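Local coordinates for protein ATPase associated with various cellular activities, AAA_5 (Staphylothermus marinus, PDB 6N0S) that probably binds and hydrolyses ATP as an McrB-type AAA+ protein, and whose N-terminal EVE-like domain resembles PUA-like RNA-binding proteins, at residues Ile45-Ser48 and Leu49-Gly53. Numbering follows the deposited sequence.
Sequences IRYS and LEKFG
Lys51 crosses the Tyr47 ring obliquely, a turn of helix away, with its CG over one face. That carbon makes a CH-pi contact at 4.2 Å from the ring centroid, offset toward the rim, and further along the chain Lys51 CE runs on to the hydroxyl end, 3.6 Å from Tyr47 OH. CG of Tyr47 lies anti to the backbone N (chi1 180°), beside its carbonyl carbon, and bends at chi2 (-48°) and chi3 accompany the passage of the lysine chain across the phenol. Glu50 approaches the same ring obliquely, its OE2 3.9 Å from Tyr47 CD1 and its carboxylate nearly perpendicular to the ring plane. Replacing Tyr47 with alanine would probably leave the methylenes of Lys51 without this aromatic face, with less to hold the chain, and would also lose the ring's meeting with Phe9.

Beneath these side chains run four successive i to i+4 backbone bonds, from Leu49 N to Ile45 O through Phe52 N to Ser48 O, the last spanning 2.8 Å. Ser48 O is also met by the edge of the Phe52 ring, whose CD2 lies 3.1 Å from that oxygen near the ring plane. The buried Ser48 hydroxyl turns back to the carbonyl of Gly44 and also bonds to the backbone N of Ser10, tying the helix to the loop before strand 12-17.

Ile45 packs on Leu55 and Ile57 of strand 54-61, while Tyr47, Glu50 and Lys51 form a more exposed flank. Gly53 leaves the helical conformation with positive phi, a region glycine enters most easily, and its N still bonds to Leu49 O at 2.7 Å. Together these contacts form the C-terminal end of an amphipathic alpha-helix, 39-52, laid against the mixed beta-sheet of the EVE-like domain and leading directly into strand 54-61.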
loop_
_atom_site.group_PDB
_atom_site.type_symbol
_atom_site.label_atom_id
_atom_site.label_comp_id
_atom_site.label_asym_id
_atom_site.label_seq_id
_atom_site.Cartn_x
_atom_site.Cartn_y
_atom_site.Cartn_z
ATOM N N ILE A 45 -6.277 -5.585 7.641
ATOM C CA ILE A 45 -6.724 -4.268 7.218
ATOM C C ILE A 45 -8.223 -4.286 6.908
ATOM O O ILE A 45 -8.940 -3.321 7.202
ATOM C CB ILE A 45 -5.852 -3.754 6.048
ATOM C CG1 ILE A 45 -5.919 -2.223 5.989
ATOM C CG2 ILE A 45 -6.242 -4.389 4.785
ATOM C CD1 ILE A 45 -4.724 -1.582 5.197
ATOM N N ARG A 46 -8.730 -5.380 6.336
ATOM C CA ARG A 46 -10.170 -5.492 6.108
ATOM C C ARG A 46 -10.946 -5.383 7.419
ATOM O O ARG A 46 -11.948 -4.663 7.504
ATOM C CB ARG A 46 -10.486 -6.825 5.415
ATOM C CG ARG A 46 -11.573 -6.782 4.357
ATOM C CD ARG A 46 -11.712 -8.119 3.597
ATOM N NE ARG A 46 -12.078 -9.243 4.462
ATOM C CZ ARG A 46 -11.272 -10.256 4.795
ATOM N NH1 ARG A 46 -10.020 -10.323 4.335
ATOM N NH2 ARG A 46 -11.724 -11.217 5.589
ATOM N N TYR A 47 -10.486 -6.077 8.462
ATOM C CA TYR A 47 -11.163 -6.024 9.752
ATOM C C TYR A 47 -11.013 -4.646 10.394
ATOM O O TYR A 47 -11.947 -4.153 11.048
ATOM C CB TYR A 47 -10.613 -7.124 10.661
ATOM C CG TYR A 47 -11.236 -7.165 12.036
ATOM C CD1 TYR A 47 -12.565 -7.539 12.213
ATOM C CD2 TYR A 47 -10.499 -6.830 13.157
ATOM C CE1 TYR A 47 -13.143 -7.578 13.485
ATOM C CE2 TYR A 47 -11.056 -6.864 14.424
ATOM C CZ TYR A 47 -12.383 -7.240 14.584
ATOM O OH TYR A 47 -12.921 -7.257 15.848
ATOM N N SER A 48 -9.862 -4.000 10.193
ATOM C CA SER A 48 -9.675 -2.647 10.698
ATOM C C SER A 48 -10.644 -1.680 10.028
ATOM O O SER A 48 -11.206 -0.790 10.679
ATOM C CB SER A 48 -8.230 -2.185 10.461
ATOM O OG SER A 48 -7.272 -2.962 11.202
ATOM N N LEU A 49 -10.806 -1.801 8.714
ATOM C CA LEU A 49 -11.716 -0.914 8.004
ATOM C C LEU A 49 -13.131 -1.072 8.524
ATOM O O LEU A 49 -13.855 -0.081 8.692
ATOM C CB LEU A 49 -11.679 -1.202 6.507
ATOM C CG LEU A 49 -12.665 -0.388 5.686
ATOM C CD1 LEU A 49 -12.302 1.065 5.789
ATOM C CD2 LEU A 49 -12.662 -0.827 4.261
ATOM N N GLU A 50 -13.539 -2.323 8.772
ATOM C CA GLU A 50 -14.886 -2.605 9.258
ATOM C C GLU A 50 -15.128 -1.933 10.599
ATOM O O GLU A 50 -16.178 -1.322 10.818
ATOM C CB GLU A 50 -15.089 -4.123 9.365
ATOM C CG GLU A 50 -16.521 -4.591 9.664
ATOM C CD GLU A 50 -16.586 -5.859 10.554
ATOM O OE1 GLU A 50 -17.317 -5.852 11.578
ATOM O OE2 GLU A 50 -15.902 -6.857 10.227
ATOM N N LYS A 51 -14.161 -2.011 11.506
ATOM C CA LYS A 51 -14.345 -1.407 12.814
ATOM C C LYS A 51 -14.127 0.110 12.808
ATOM O O LYS A 51 -14.808 0.817 13.551
ATOM C CB LYS A 51 -13.425 -2.075 13.839
ATOM C CG LYS A 51 -13.731 -3.558 14.080
ATOM C CD LYS A 51 -15.234 -3.795 14.308
ATOM C CE LYS A 51 -15.522 -4.861 15.329
ATOM N NZ LYS A 51 -16.970 -4.823 15.710
ATOM N N PHE A 52 -13.220 0.650 11.990
ATOM C CA PHE A 52 -12.926 2.077 12.083
ATOM C C PHE A 52 -13.606 2.932 11.019
ATOM O O PHE A 52 -13.635 4.155 11.170
ATOM C CB PHE A 52 -11.420 2.306 12.017
ATOM C CG PHE A 52 -10.678 1.777 13.193
ATOM C CD1 PHE A 52 -10.690 2.452 14.391
ATOM C CD2 PHE A 52 -9.955 0.608 13.092
ATOM C CE1 PHE A 52 -9.994 1.970 15.481
ATOM C CE2 PHE A 52 -9.263 0.122 14.148
ATOM C CZ PHE A 52 -9.283 0.802 15.371
ATOM N N GLY A 53 -14.129 2.338 9.948
ATOM C CA GLY A 53 -14.822 3.089 8.916
ATOM C C GLY A 53 -13.905 3.778 7.920
ATOM O O GLY A 53 -14.164 3.784 6.710
#